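Local coordinates for protein probable aminotransferase (Pseudomonas aeruginosa, PDB 5YKR) that is a probable class-III aminotransferase of the pyridoxal-phosphate-dependent family, carrying its cofactor on a modified lysine and assembled here as a pair of subunits, at residues Ser108-Pro113 and Gly331-Leu336; Ala87-Ala92 and Thr433-Arg438; Pro131-Thr136 and Ser294-Cys299. All blocks are in the same frame, centred on the assembly; numbering follows the deposited sequence.

Interaction 1: residues Ser108-Pro113 and Gly331-Leu336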
loop_
_atom_site.group_PDB
_atom_site.type_symbol
_atom_site.label_atom_id
_atom_site.label_comp_id
_atom_site.label_asym_id
_atom_site.label_seq_id
_atom_site.Cartn_x
_atom_site.Cartn_y
_atom_site.Cartn_z
ATOM N N SER A 108 -15.636 -7.424 2.836
ATOM C CA SER A 108 -14.286 -7.293 2.292
ATOM C C SER A 108 -13.232 -6.906 3.306
ATOM O O SER A 108 -12.079 -7.305 3.162
ATOM C CB SER A 108 -14.257 -6.308 1.134
ATOM O OG SER A 108 -14.934 -5.129 1.460
ATOM N N THR A 109 -13.602 -6.054 4.272
ATOM C CA THR A 109 -12.610 -5.573 5.247
ATOM C C THR A 109 -13.240 -5.409 6.616
ATOM O O THR A 109 -14.086 -4.561 6.824
ATOM C CB THR A 109 -11.787 -4.373 4.714
ATOM O OG1 THR A 109 -10.536 -4.301 5.437
ATOM C CG2 THR A 109 -12.556 -3.045 4.711
ATOM N N LEU A 110 -12.819 -6.298 7.543
ATOM C CA LEU A 110 -13.420 -6.386 8.875
ATOM C C LEU A 110 -12.483 -6.138 10.015
ATOM O O LEU A 110 -12.884 -6.178 11.170
ATOM C CB LEU A 110 -14.035 -7.789 8.991
ATOM C CG LEU A 110 -15.217 -8.027 8.020
ATOM C CD1 LEU A 110 -14.908 -9.298 7.282
ATOM C CD2 LEU A 110 -16.498 -8.000 8.832
ATOM N N MET A 111 -11.210 -5.909 9.708
ATOM C CA MET A 111 -10.125 -5.894 10.700
ATOM C C MET A 111 -10.061 -7.229 11.441
ATOM O O MET A 111 -9.563 -7.305 12.567
ATOM C CB MET A 111 -10.245 -4.693 11.648
ATOM C CG MET A 111 -9.121 -4.422 12.598
ATOM S SD MET A 111 -7.479 -4.520 11.855
ATOM C CE MET A 111 -7.475 -3.148 10.720
ATOM N N LEU A 112 -10.483 -8.295 10.758
ATOM C CA LEU A 112 -10.563 -9.631 11.326
ATOM C C LEU A 112 -10.211 -10.665 10.271
ATOM O O LEU A 112 -10.397 -10.433 9.091
ATOM C CB LEU A 112 -11.973 -9.918 11.857
ATOM C CG LEU A 112 -12.385 -9.139 13.111
ATOM C CD1 LEU A 112 -13.898 -9.188 13.336
ATOM C CD2 LEU A 112 -11.630 -9.653 14.305
ATOM N N PRO A 113 -9.754 -11.843 10.718
ATOM C CA PRO A 113 -9.498 -12.954 9.833
ATOM C C PRO A 113 -10.793 -13.679 9.442
ATOM O O PRO A 113 -11.846 -13.536 10.087
ATOM C CB PRO A 113 -8.590 -13.871 10.683
ATOM C CG PRO A 113 -9.076 -13.646 12.068
ATOM C CD PRO A 113 -9.374 -12.158 12.095
ATOM N N GLY A 331 -4.059 -7.540 4.951
ATOM C CA GLY A 331 -4.526 -8.810 5.426
ATOM C C GLY A 331 -6.025 -8.939 5.479
ATOM O O GLY A 331 -6.546 -9.679 6.350
ATOM N N ASN A 332 -6.741 -8.214 4.621
ATOM C CA ASN A 332 -8.189 -8.217 4.684
ATOM C C ASN A 332 -8.846 -9.434 4.026
ATOM O O ASN A 332 -8.218 -10.180 3.284
ATOM C CB ASN A 332 -8.787 -6.874 4.266
ATOM C CG ASN A 332 -8.861 -6.591 2.820
ATOM O OD1 ASN A 332 -8.761 -7.451 1.951
ATOM N ND2 ASN A 332 -9.107 -5.289 2.552
ATOM N N ALA A 333 -10.137 -9.600 4.303
ATOM C CA ALA A 333 -10.838 -10.781 3.822
ATOM C C ALA A 333 -10.809 -10.902 2.290
ATOM O O ALA A 333 -10.671 -11.994 1.740
ATOM C CB ALA A 333 -12.281 -10.728 4.323
ATOM N N LEU A 334 -10.930 -9.767 1.621
ATOM C CA LEU A 334 -10.949 -9.793 0.147
ATOM C C LEU A 334 -9.598 -10.231 -0.405
ATOM O O LEU A 334 -9.525 -11.079 -1.314
ATOM C CB LEU A 334 -11.336 -8.395 -0.364
ATOM C CG LEU A 334 -11.716 -8.342 -1.819
ATOM C CD1 LEU A 334 -13.004 -9.104 -2.025
ATOM C CD2 LEU A 334 -11.874 -6.939 -2.309
ATOM N N GLN A 335 -8.499 -9.700 0.143
ATOM C CA GLN A 335 -7.166 -10.137 -0.266
ATOM C C GLN A 335 -6.975 -11.623 -0.056
ATOM O O GLN A 335 -6.472 -12.333 -0.926
ATOM C CB GLN A 335 -6.073 -9.437 0.544
ATOM C CG GLN A 335 -5.856 -7.944 0.243
ATOM C CD GLN A 335 -4.738 -7.425 1.175
ATOM O OE1 GLN A 335 -4.743 -7.745 2.384
ATOM N NE2 GLN A 335 -3.767 -6.716 0.644
ATOM N N LEU A 336 -7.379 -12.111 1.124
ATOM C CA LEU A 336 -7.150 -13.506 1.447
ATOM C C LEU A 336 -7.966 -14.453 0.531
ATOM O O LEU A 336 -7.488 -15.529 0.145
ATOM C CB LEU A 336 -7.444 -13.775 2.928
ATOM C CG LEU A 336 -6.240 -13.608 3.874
ATOM C CD1 LEU A 336 -5.189 -14.686 3.621
ATOM C CD2 LEU A 336 -5.574 -12.248 3.798
HETATM O O HOH W 1 -10.873 -8.435 7.033
HETATM O O HOH W 2 -8.718 -11.264 6.810
#
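Thr109 lays its hydroxyl against the side chain of Asn332, OG1 lying 3.3 Å from Asn332 CB, and the two side chains run past each other at a slant. Asn332 is the N-cap of helix 333-346 and forms a capping box with Gln335. Its CG sits between the backbone N and the carbonyl carbon (chi1 78°), a rotation that swings OD1 over the first turn, where it accepts from Gln335 N at 2.9 Å in a nearly straight bond. In return Gln335 OE1 accepts from Asn332 N, while its NE2 reaches out of the contact to Pro293 O. The other end of the Asn332 amide, ND2, is held by Gly291 O of the second subunit, so both ends of the cap are fixed and its rotation is set.

The loop 108-113 meets this helix start with a backbone carbonyl. Ser108 O takes the N-H of Leu334 at 3.1 Å, giving a partner to an N-H that no main-chain carbonyl of the helix's own first turn can reach, and Ser108 CB packs alongside Leu334 CB at 3.9 Å. In the conformer given here, Ser108 OG bonds to Gly290 O of the second subunit. Further along, the methyl CD1 of Leu110 comes to 4.2 Å from Ala333 CB, a light apolar touch. Two waters also join the segments: one accepts from both Leu110 N and Ala333 N and donates to Leu112 O, and a second donates to Leu112 O and, at 2.7 Å, to Gly331 O.

Interaction 2: residues Ala87-Ala92 and Thr433-Arg438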
loop_
_atom_site.group_PDB
_atom_site.type_symbol
_atom_site.label_atom_id
_atom_site.label_comp_id
_atom_site.label_asym_id
_atom_site.label_seq_id
_atom_site.Cartn_x
_atom_site.Cartn_y
_atom_site.Cartn_z
ATOM N N ALA A 87 -0.809 -8.523 -13.275
ATOM C CA ALA A 87 -1.702 -9.526 -13.863
ATOM C C ALA A 87 -0.932 -10.697 -14.499
ATOM O O ALA A 87 -1.306 -11.214 -15.549
ATOM C CB ALA A 87 -2.656 -8.876 -14.889
ATOM N N MET A 88 0.162 -11.093 -13.871
ATOM C CA MET A 88 1.054 -12.117 -14.391
ATOM C C MET A 88 0.373 -13.395 -14.870
ATOM O O MET A 88 0.849 -14.022 -15.846
ATOM C CB MET A 88 2.084 -12.484 -13.297
ATOM C CG MET A 88 2.922 -13.691 -13.628
ATOM S SD MET A 88 4.205 -13.898 -12.412
ATOM C CE MET A 88 4.856 -15.410 -13.028
ATOM N N PHE A 89 -0.685 -13.809 -14.185
ATOM C CA PHE A 89 -1.399 -15.025 -14.603
ATOM C C PHE A 89 -2.579 -14.814 -15.515
ATOM O O PHE A 89 -3.361 -15.739 -15.744
ATOM C CB PHE A 89 -1.735 -15.890 -13.377
ATOM C CG PHE A 89 -0.516 -16.294 -12.629
ATOM C CD1 PHE A 89 0.193 -17.420 -13.042
ATOM C CD2 PHE A 89 -0.067 -15.554 -11.546
ATOM C CE1 PHE A 89 1.360 -17.754 -12.451
ATOM C CE2 PHE A 89 1.156 -15.877 -10.952
ATOM C CZ PHE A 89 1.830 -16.997 -11.423
ATOM N N GLY A 90 -2.647 -13.606 -16.096
ATOM C CA GLY A 90 -3.714 -13.213 -17.006
ATOM C C GLY A 90 -4.731 -12.296 -16.359
ATOM O O GLY A 90 -4.847 -12.190 -15.114
ATOM N N HIS A 91 -5.489 -11.630 -17.203
ATOM C CA HIS A 91 -6.601 -10.819 -16.757
ATOM C C HIS A 91 -7.804 -11.683 -16.445
ATOM O O HIS A 91 -8.100 -12.624 -17.184
ATOM C CB HIS A 91 -6.936 -9.782 -17.811
ATOM C CG HIS A 91 -5.801 -8.875 -18.117
ATOM N ND1 HIS A 91 -5.257 -8.026 -17.188
ATOM C CD2 HIS A 91 -5.058 -8.747 -19.244
ATOM C CE1 HIS A 91 -4.259 -7.359 -17.752
ATOM N NE2 HIS A 91 -4.094 -7.791 -19.001
ATOM N N ALA A 92 -8.551 -11.306 -15.392
ATOM C CA ALA A 92 -9.847 -11.920 -15.155
ATOM C C ALA A 92 -9.787 -13.466 -15.059
ATOM O O ALA A 92 -10.624 -14.176 -15.648
ATOM C CB ALA A 92 -10.851 -11.478 -16.234
ATOM N N THR A 433 4.683 -14.351 -20.244
ATOM C CA THR A 433 3.625 -15.265 -20.678
ATOM C C THR A 433 2.738 -15.656 -19.498
ATOM O O THR A 433 3.165 -15.612 -18.350
ATOM C CB THR A 433 4.214 -16.537 -21.314
ATOM O OG1 THR A 433 5.000 -17.215 -20.346
ATOM C CG2 THR A 433 5.070 -16.194 -22.496
ATOM N N CYS A 434 1.482 -15.972 -19.810
ATOM C CA CYS A 434 0.512 -16.427 -18.832
ATOM C C CYS A 434 -0.199 -17.666 -19.364
ATOM O O CYS A 434 0.010 -18.047 -20.518
ATOM C CB CYS A 434 -0.488 -15.306 -18.490
ATOM S SG CYS A 434 -1.605 -14.847 -19.777
ATOM N N PRO A 435 -1.048 -18.294 -18.550
ATOM C CA PRO A 435 -1.716 -19.519 -19.048
ATOM C C PRO A 435 -2.571 -19.319 -20.289
ATOM O O PRO A 435 -2.734 -20.271 -21.055
ATOM C CB PRO A 435 -2.565 -19.950 -17.851
ATOM C CG PRO A 435 -1.813 -19.463 -16.692
ATOM C CD PRO A 435 -1.276 -18.117 -17.113
ATOM N N ALA A 436 -3.072 -18.080 -20.501
ATOM C CA ALA A 436 -3.902 -17.753 -21.662
ATOM C C ALA A 436 -3.089 -17.369 -22.936
ATOM O O ALA A 436 -3.668 -17.260 -24.029
ATOM C CB ALA A 436 -4.868 -16.651 -21.326
ATOM N N THR A 437 -1.775 -17.174 -22.803
ATOM C CA THR A 437 -0.944 -16.873 -23.979
ATOM C C THR A 437 -0.971 -18.064 -24.951
ATOM O O THR A 437 -0.984 -19.237 -24.515
ATOM C CB THR A 437 0.500 -16.535 -23.580
ATOM O OG1 THR A 437 0.458 -15.579 -22.484
ATOM C CG2 THR A 437 1.301 -16.016 -24.786
ATOM N N ARG A 438 -1.075 -17.769 -26.237
ATOM C CA ARG A 438 -1.106 -18.814 -27.255
ATOM C C ARG A 438 0.132 -18.715 -28.140
ATOM O O ARG A 438 0.747 -17.645 -28.258
ATOM C CB ARG A 438 -2.354 -18.613 -28.132
ATOM C CG ARG A 438 -3.692 -18.723 -27.410
ATOM C CD ARG A 438 -4.839 -18.137 -28.241
ATOM N NE ARG A 438 -4.533 -16.764 -28.720
ATOM C CZ ARG A 438 -5.309 -15.993 -29.492
ATOM N NH1 ARG A 438 -6.508 -16.416 -29.908
ATOM N NH2 ARG A 438 -4.893 -14.763 -29.822
HETATM O O HOH W 3 -4.419 -16.535 -18.185
#
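Cys434 drives its side chain into the backbone of the Ala87-Gly90 turn. Its CB lies 3.2 Å from Met88 O and 3.6 Å from Gly90 N, and the sulfur, lodged between its own backbone N and carbonyl carbon (chi1 69°), reaches alongside Gly90 CA at 3.8 Å. Next to it Pro435 CD lies 3.4 Å from Phe89 O and 4.4 Å from Phe89 CB. No direct hydrogen bond joins the two segments; the touch is one of carbon and sulfur against peptide groups. A water bridges them instead, donating to Phe89 O at 2.8 Å and accepting weakly from Ala436 N, while Phe89 O also takes a bond from Gln93 NE2.

Each partner is shaped by its own bonds. Gly90 N returns to Ala87 O, closing the first turn, and Gly90 has backbone angles at which a CB would press on the preceding carbonyl and come close to Cys434 SG. On the other side Cys434 N donates almost straight to Thr437 OG1 at 2.9 Å, and Thr437 N closes back on Cys434 O, which fixes the bend that carries the cysteine forward. Behind these, Met88 CG lies 3.9 Å above one face of the Phe89 ring, toward its rim, and Met355 of helix 349-372 packs on Met88, Phe89 and Pro435 alike. Thr433 OG1 is tied to Met355 O, whereas Thr433 O is buried here without a polar partner in the model. The arrangement is a pair of facing type I beta turns, packed backbone to side chain, joining the loop before helix 94-104 to the one leading into helix 439-456.

Interaction 3: residues Pro131-Thr136 and Ser294-Cys299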
loop_
_atom_site.group_PDB
_atom_site.type_symbol
_atom_site.label_atom_id
_atom_site.label_comp_id
_atom_site.label_asym_id
_atom_site.label_seq_id
_atom_site.Cartn_x
_atom_site.Cartn_y
_atom_site.Cartn_z
ATOM N N PRO A 131 8.119 -20.778 7.728
ATOM C CA PRO A 131 6.953 -21.073 8.526
ATOM C C PRO A 131 5.984 -19.932 8.852
ATOM O O PRO A 131 4.803 -20.216 9.016
ATOM C CB PRO A 131 7.535 -21.605 9.845
ATOM C CG PRO A 131 8.919 -21.047 9.890
ATOM C CD PRO A 131 9.372 -20.997 8.496
ATOM N N TYR A 132 6.432 -18.664 8.910
ATOM C CA TYR A 132 5.590 -17.602 9.446
ATOM C C TYR A 132 5.427 -16.467 8.445
ATOM O O TYR A 132 6.401 -16.037 7.849
ATOM C CB TYR A 132 6.206 -17.011 10.721
ATOM C CG TYR A 132 6.247 -18.016 11.852
ATOM C CD1 TYR A 132 5.103 -18.344 12.581
ATOM C CD2 TYR A 132 7.425 -18.622 12.180
ATOM C CE1 TYR A 132 5.134 -19.330 13.559
ATOM C CE2 TYR A 132 7.490 -19.587 13.155
ATOM C CZ TYR A 132 6.362 -19.935 13.868
ATOM O OH TYR A 132 6.404 -20.855 14.865
ATOM N N TRP A 133 4.189 -15.963 8.328
ATOM C CA TRP A 133 3.836 -15.012 7.273
ATOM C C TRP A 133 3.042 -13.829 7.832
ATOM O O TRP A 133 2.485 -13.871 8.942
ATOM C CB TRP A 133 2.989 -15.743 6.202
ATOM C CG TRP A 133 3.795 -16.810 5.571
ATOM C CD1 TRP A 133 4.052 -18.049 6.084
ATOM C CD2 TRP A 133 4.638 -16.673 4.407
ATOM N NE1 TRP A 133 4.981 -18.707 5.295
ATOM C CE2 TRP A 133 5.380 -17.868 4.291
ATOM C CE3 TRP A 133 4.813 -15.676 3.443
ATOM C CZ2 TRP A 133 6.296 -18.087 3.239
ATOM C CZ3 TRP A 133 5.741 -15.890 2.419
ATOM C CH2 TRP A 133 6.476 -17.079 2.333
ATOM N N GLN A 134 3.022 -12.764 7.033
ATOM C CA GLN A 134 2.163 -11.599 7.226
ATOM C C GLN A 134 1.768 -11.087 5.844
ATOM O O GLN A 134 2.401 -11.413 4.835
ATOM C CB GLN A 134 2.894 -10.485 8.000
ATOM C CG GLN A 134 3.175 -10.769 9.457
ATOM C CD GLN A 134 1.956 -10.734 10.358
ATOM O OE1 GLN A 134 1.645 -9.675 10.918
ATOM N NE2 GLN A 134 1.270 -11.926 10.565
ATOM N N VAL A 135 0.714 -10.290 5.782
ATOM C CA VAL A 135 0.216 -9.669 4.538
ATOM C C VAL A 135 0.286 -8.176 4.625
ATOM O O VAL A 135 0.007 -7.591 5.689
ATOM C CB VAL A 135 -1.245 -10.089 4.278
ATOM C CG1 VAL A 135 -1.835 -9.476 3.022
ATOM C CG2 VAL A 135 -1.368 -11.584 4.239
ATOM N N THR A 136 0.656 -7.553 3.533
ATOM C CA THR A 136 0.665 -6.093 3.372
ATOM C C THR A 136 -0.216 -5.682 2.171
ATOM O O THR A 136 -0.739 -6.551 1.453
ATOM C CB THR A 136 2.072 -5.557 3.188
ATOM O OG1 THR A 136 2.548 -6.040 1.931
ATOM C CG2 THR A 136 3.000 -5.918 4.336
ATOM N N SER A 294 -1.664 -6.053 -2.861
ATOM C CA SER A 294 -1.325 -7.057 -1.850
ATOM C C SER A 294 0.118 -7.480 -1.971
ATOM O O SER A 294 0.742 -7.331 -3.041
ATOM C CB SER A 294 -2.181 -8.317 -1.994
ATOM O OG SER A 294 -3.574 -8.122 -2.082
ATOM N N ALA A 295 0.645 -7.993 -0.861
ATOM C CA ALA A 295 1.879 -8.768 -0.883
ATOM C C ALA A 295 1.877 -9.661 0.350
ATOM O O ALA A 295 1.139 -9.404 1.323
ATOM C CB ALA A 295 3.121 -7.859 -0.883
ATOM N N VAL A 296 2.746 -10.683 0.314
ATOM C CA VAL A 296 3.037 -11.463 1.488
ATOM C C VAL A 296 4.517 -11.364 1.805
ATOM O O VAL A 296 5.363 -11.168 0.902
ATOM C CB VAL A 296 2.639 -12.954 1.305
ATOM C CG1 VAL A 296 1.131 -13.092 1.157
ATOM C CG2 VAL A 296 3.366 -13.619 0.122
ATOM N N TRP A 297 4.857 -11.544 3.070
ATOM C CA TRP A 297 6.208 -11.780 3.456
ATOM C C TRP A 297 6.260 -12.877 4.469
ATOM O O TRP A 297 5.365 -13.001 5.294
ATOM C CB TRP A 297 6.936 -10.532 3.887
ATOM C CG TRP A 297 6.491 -9.858 5.073
ATOM C CD1 TRP A 297 5.619 -8.828 5.145
ATOM C CD2 TRP A 297 6.954 -10.120 6.398
ATOM N NE1 TRP A 297 5.497 -8.410 6.459
ATOM C CE2 TRP A 297 6.308 -9.191 7.255
ATOM C CE3 TRP A 297 7.846 -11.057 6.959
ATOM C CZ2 TRP A 297 6.510 -9.172 8.637
ATOM C CZ3 TRP A 297 8.056 -11.020 8.328
ATOM C CH2 TRP A 297 7.432 -10.082 9.129
ATOM N N GLY A 298 7.334 -13.630 4.406
ATOM C CA GLY A 298 7.560 -14.764 5.303
ATOM C C GLY A 298 8.932 -14.755 5.916
ATOM O O GLY A 298 9.823 -14.088 5.399
ATOM N N CYS A 299 9.064 -15.449 7.058
ATOM C CA CYS A 299 10.366 -15.550 7.707
ATOM C C CYS A 299 10.563 -16.884 8.344
ATOM O O CYS A 299 9.605 -17.632 8.634
ATOM C CB CYS A 299 10.551 -14.441 8.717
ATOM S SG CYS A 299 9.512 -14.516 10.201
#
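An antiparallel strand pair lies at one side of the large mixed sheet of this pyridoxal-phosphate-dependent aminotransferase fold: within the chain, strand 132-136 is outermost and 295-299 lies inside it, while the second subunit bonds to the backbone of Trp133 and Val135. Backbone bonds couple Tyr132 with Cys299, Gln134 with Trp297 and Thr136 with Ala295; the Gln134 N to Trp297 O bond measures 2.9 Å, whereas Tyr132 N to Cys299 O is weak. On the face bearing Trp133, Val135 and Val296, the six-membered ring of Trp133 lies flat over Gly298, whose CA makes a CH-pi contact 3.5 Å from the ring centroid. Trp133 CZ3 also comes within 4.0 Å of Val296 CG2.

On the other face Gln134 and Trp297 run side by side: Gln134 CB sits over the five-membered ring, 4.0 Å from its centroid, and Thr136 CG2 meets the ring in plane at its edge. Bent at chi2 (-72°), the Gln134 chain folds back so that NE2 donates to a lone pair of Trp133 O at 2.8 Å, and also to Ala45 O of the second subunit. Both indoles therefore rest on aliphatic carbon, and the absence of a side chain at Gly298 lets Trp133 lie so close.

How the interactions relate
Along the chain the three contacts are nested: interaction 3 lies inside the loop closed by interaction 1, and interaction 1 inside that closed by interaction 2. Interactions 1 and 3 are neighbours, their centres about 14 Å apart, and they touch through Gln335 of helix 333-346, whose NE2 probably bonds to Thr136 O at the end of strand 132-136, a link that would tie the helix start to the seven-stranded sheet. Interaction 2 stands apart, its centre about 26 Å from that of interaction 1 and 24 Å from that of interaction 3, joining loops elsewhere in the fold. All three reach the second subunit, so local packing and dimer assembly are built from shared segments.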